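PDB 4E72: DUF3298 domain-containing protein from Pseudomonas aeruginosa, which is of unknown function but belongs to the DUF3298 family and is probably exported from the cytoplasm as a lipoprotein. Local coordinates for residues A[63-66]-A[70-73]; A[160-165]-A[199-204]. All blocks are in the same frame, centred on the assembly; numbering follows the deposited sequence.

How the contacts relate
Contact 1 is complete before the chain reaches contact 2, so the two stand in series. Their centres are 36 Å apart, on opposite sides of the chain's centre, and their nearest atoms remain about 15 Å from each other. Contact 1 folds the loop leading into helix 68-78 back against that helix, which reaches the six-stranded mixed sheet through Tyr-71 and Glu-72. Contact 2 lies within the DUF3298 region and joins the turn after helix 142-159 to the loop that feeds strand 205-208 of the three-stranded antiparallel sheet. With no helix or strand in common, the contacts are independent packing points in separate parts of the fold.

Contact 1: A[63-66]-A[70-73]; sequences PLPA and AYER
Pro-65 rests its ring against the backbone and CB of Tyr-71 in the first turn of helix 68-78, where Pro-65 CA and Tyr-71 CA approach to 5.6 Å. Tyr-71 can be followed outward from this point. Tyr-71 CB lies 4.0 Å from Pro-65 CG, and the two side chains run side by side in the same direction. The aromatic CG sits anti to the backbone N (chi1 169°), which directs the ring past the proline and leaves Pro-65 CG at the ring edge, near its plane. Tyr-71 CD1 is the only ring atom within 4.2 Å of segment 63-66, at 4.2 Å from Pro-65 CG. The Tyr-71 side chain also touches Leu-53 and Thr-56. At the tip, OH hydrogen-bonds to Ser-85 OG on strand 84-95 of the large sheet.

On the proline side, Pro-65 CB is the second touching atom, 3.9 Å from Tyr-71 N and 4.2 Å from Ala-70 CB. Ala-70 CB also lies 4.3 Å from Ala-66 N, extending the touch to the next loop residue. Ala-70 N itself is hydrogen-bonded to Ser-67 OG, just before the helix.

The contact therefore fits the lead-in loop closely to the start of its own helix. No hydrogen bond crosses between the segments, and only 135 Å² is buried, at the surface. Its chemistry is van der Waals contact, mostly between carbons, which is consistent with shape fit, rather than directional bonding, holding Pro-65 against the helix start, while the hydroxyl of Tyr-71 supplies directional bonding to the sheet.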
# COMPACT_ATOMS: atom_id res chain seq x y z
N PRO A 63 -15.57 14.55 -1.85
CA PRO A 63 -16.15 13.20 -1.75
C PRO A 63 -15.67 12.31 -2.90
O PRO A 63 -15.36 12.78 -3.98
CB PRO A 63 -17.66 13.43 -1.77
CG PRO A 63 -17.84 14.73 -2.41
CD PRO A 63 -16.57 15.52 -2.33
N LEU A 64 -15.57 11.01 -2.63
CA LEU A 64 -15.08 10.06 -3.62
C LEU A 64 -16.17 9.57 -4.57
O LEU A 64 -17.34 9.51 -4.15
CB LEU A 64 -14.46 8.86 -2.90
CG LEU A 64 -13.11 9.12 -2.22
CD1 LEU A 64 -12.60 7.89 -1.57
CD2 LEU A 64 -12.06 9.63 -3.21
N PRO A 65 -15.82 9.16 -5.82
CA PRO A 65 -16.82 8.51 -6.69
C PRO A 65 -17.39 7.25 -6.01
O PRO A 65 -16.73 6.67 -5.15
CB PRO A 65 -16.00 8.14 -7.94
CG PRO A 65 -14.84 9.07 -7.91
CD PRO A 65 -14.49 9.17 -6.48
N ALA A 66 -18.60 6.82 -6.40
CA ALA A 66 -19.25 5.65 -5.79
C ALA A 66 -18.61 4.31 -6.17
O ALA A 66 -18.84 3.31 -5.50
CB ALA A 66 -20.71 5.61 -6.19
N ALA A 70 -17.40 4.50 -12.02
CA ALA A 70 -17.76 5.92 -11.96
C ALA A 70 -16.48 6.78 -12.02
O ALA A 70 -16.48 7.79 -12.71
CB ALA A 70 -18.58 6.23 -10.70
N TYR A 71 -15.40 6.35 -11.34
CA TYR A 71 -14.12 7.07 -11.35
C TYR A 71 -13.52 7.10 -12.77
O TYR A 71 -13.08 8.15 -13.22
CB TYR A 71 -13.09 6.46 -10.36
CG TYR A 71 -11.69 7.02 -10.56
CD1 TYR A 71 -11.37 8.31 -10.15
CD2 TYR A 71 -10.71 6.28 -11.22
CE1 TYR A 71 -10.11 8.85 -10.39
CE2 TYR A 71 -9.45 6.82 -11.49
CZ TYR A 71 -9.15 8.10 -11.04
OH TYR A 71 -7.89 8.62 -11.21
N GLU A 72 -13.46 5.94 -13.43
CA GLU A 72 -12.91 5.78 -14.78
C GLU A 72 -13.65 6.70 -15.77
O GLU A 72 -13.01 7.46 -16.48
CB GLU A 72 -12.98 4.30 -15.20
CG GLU A 72 -13.04 4.05 -16.70
CD GLU A 72 -12.89 2.59 -17.03
OE1 GLU A 72 -13.91 1.87 -17.02
OE2 GLU A 72 -11.74 2.16 -17.26
N ARG A 73 -15.00 6.69 -15.72
CA ARG A 73 -15.89 7.54 -16.52
C ARG A 73 -15.59 9.03 -16.24
O ARG A 73 -15.41 9.80 -17.20
CB ARG A 73 -17.35 7.18 -16.21
CG ARG A 73 -18.43 8.11 -16.75
CD ARG A 73 -19.82 7.46 -16.65
NE ARG A 73 -20.25 7.18 -15.27
CZ ARG A 73 -20.43 5.96 -14.75
NH1 ARG A 73 -20.17 4.88 -15.48
NH2 ARG A 73 -20.85 5.82 -13.51

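Contact 2: A[160-165]-A[199-204]; sequences NKLDQD and YSYAHP
Tyr-201 reaches out from the short 3-10 segment 199-201 and meets Leu-162 and Asn-160 with the outer part of its ring; these three residues supply all of the 112 Å² buried. Leu-162 comes from the opposite direction and brings both methyls to the phenol end from the same side of the ring. Leu-162 CD1 is 4.0 Å from Tyr-201 CE2, approaching the ring obliquely, while Leu-162 CD2 lies 3.9 Å from Tyr-201 OH. The leucine CG stands anti to its carbonyl carbon (chi1 -66°), and with chi2 at 162° both branches come up to the tyrosine; the same residue also touches Leu-157.

What places Leu-162 here is the Schellman motif that ends helix 142-159. Lys-161, with its positive phi of 56°, is the C-prime residue; its N pairs with Leu-158 O, and Leu-162 N turns back to Leu-157 O. The chain turns through 163-165 into helix 166-171, where Asp-165 is the N-cap and its OD1 accepts from Phe-168 N. Leu-162 O is in turn hydrogen-bonded by Gln-169 NE2.

Asn-160 adds a looser touch beside the leucine. Asn-160 OD1 stands at the ring edge, near the plane, 4.2 Å from Tyr-201 CE2, and the amide is turned 72° from the ring as the two side chains slide past each other. The other end of that amide is held by the preceding helix 142-159, through a hydrogen bond from ND2 to Trp-156 O, and the side chains of Tyr-201 and Pro-204 also touch Trp-156.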
# COMPACT_ATOMS: atom_id res chain seq x y z
N ASN A 160 21.99 0.58 2.69
CA ASN A 160 22.10 1.46 1.51
C ASN A 160 23.36 2.33 1.52
O ASN A 160 23.46 3.24 0.68
CB ASN A 160 20.85 2.34 1.43
CG ASN A 160 19.66 1.59 0.90
OD1 ASN A 160 19.50 1.39 -0.30
ND2 ASN A 160 18.80 1.14 1.79
N LYS A 161 24.32 2.07 2.43
CA LYS A 161 25.58 2.80 2.61
C LYS A 161 25.34 4.32 2.87
O LYS A 161 26.04 5.18 2.32
CB LYS A 161 26.56 2.57 1.43
CG LYS A 161 27.21 1.19 1.44
CD LYS A 161 28.33 1.07 0.41
CE LYS A 161 28.96 -0.30 0.45
NZ LYS A 161 30.28 -0.33 -0.24
N LEU A 162 24.33 4.62 3.72
CA LEU A 162 23.96 6.00 4.07
C LEU A 162 24.21 6.25 5.56
O LEU A 162 23.97 7.35 6.06
CB LEU A 162 22.49 6.27 3.68
CG LEU A 162 22.17 6.25 2.17
CD1 LEU A 162 20.69 6.10 1.91
CD2 LEU A 162 22.74 7.50 1.46
N ASP A 163 24.77 5.23 6.25
CA ASP A 163 25.11 5.16 7.67
C ASP A 163 26.02 6.33 8.11
O ASP A 163 25.84 6.85 9.22
CB ASP A 163 25.80 3.79 7.94
CG ASP A 163 26.69 3.71 9.16
OD1 ASP A 163 26.17 3.85 10.29
OD2 ASP A 163 27.91 3.47 8.99
N GLN A 164 26.98 6.74 7.26
CA GLN A 164 27.92 7.84 7.55
C GLN A 164 27.56 9.15 6.78
O GLN A 164 28.15 10.19 7.07
CB GLN A 164 29.38 7.44 7.25
CG GLN A 164 29.87 6.15 7.94
CD GLN A 164 30.06 6.28 9.44
OE1 GLN A 164 29.13 6.04 10.23
NE2 GLN A 164 31.27 6.61 9.86
N ASP A 165 26.60 9.09 5.82
CA ASP A 165 26.16 10.26 5.03
C ASP A 165 25.22 11.11 5.89
O ASP A 165 24.00 10.87 5.90
CB ASP A 165 25.50 9.83 3.71
CG ASP A 165 25.22 10.93 2.69
OD1 ASP A 165 25.22 12.13 3.08
OD2 ASP A 165 24.96 10.60 1.51
N TYR A 199 13.05 10.32 -4.85
CA TYR A 199 12.30 9.44 -5.78
C TYR A 199 13.16 8.30 -6.34
O TYR A 199 12.62 7.23 -6.58
CB TYR A 199 11.73 10.25 -6.94
CG TYR A 199 10.30 10.70 -6.74
CD1 TYR A 199 9.99 11.80 -5.95
CD2 TYR A 199 9.25 10.05 -7.40
CE1 TYR A 199 8.67 12.19 -5.74
CE2 TYR A 199 7.93 10.47 -7.23
CZ TYR A 199 7.64 11.53 -6.39
OH TYR A 199 6.34 11.94 -6.21
N SER A 200 14.48 8.52 -6.54
CA SER A 200 15.39 7.47 -7.02
C SER A 200 15.37 6.20 -6.13
O SER A 200 15.57 5.10 -6.64
CB SER A 200 16.82 8.00 -7.11
OG SER A 200 17.26 8.45 -5.84
N TYR A 201 15.09 6.36 -4.81
CA TYR A 201 15.00 5.22 -3.87
C TYR A 201 13.60 4.57 -3.89
O TYR A 201 13.34 3.64 -3.13
CB TYR A 201 15.37 5.65 -2.44
CG TYR A 201 16.84 5.98 -2.27
CD1 TYR A 201 17.35 7.21 -2.66
CD2 TYR A 201 17.73 5.03 -1.77
CE1 TYR A 201 18.71 7.50 -2.54
CE2 TYR A 201 19.10 5.30 -1.66
CZ TYR A 201 19.58 6.55 -2.04
OH TYR A 201 20.92 6.83 -1.91
N ALA A 202 12.70 5.08 -4.77
CA ALA A 202 11.32 4.61 -4.97
C ALA A 202 10.51 4.62 -3.65
O ALA A 202 10.38 5.67 -3.02
CB ALA A 202 11.31 3.22 -5.61
N HIS A 203 10.02 3.45 -3.23
CA HIS A 203 9.21 3.31 -2.03
C HIS A 203 9.98 2.49 -0.99
O HIS A 203 9.88 1.26 -1.04
CB HIS A 203 7.86 2.67 -2.40
CG HIS A 203 7.01 3.56 -3.25
ND1 HIS A 203 6.86 3.32 -4.61
CD2 HIS A 203 6.35 4.69 -2.92
CE1 HIS A 203 6.12 4.32 -5.06
NE2 HIS A 203 5.75 5.14 -4.07
N PRO A 204 10.80 3.14 -0.11
CA PRO A 204 11.61 2.36 0.84
C PRO A 204 10.79 1.44 1.73
O PRO A 204 9.68 1.78 2.17
CB PRO A 204 12.32 3.44 1.68
CG PRO A 204 12.29 4.67 0.85
CD PRO A 204 11.03 4.59 0.05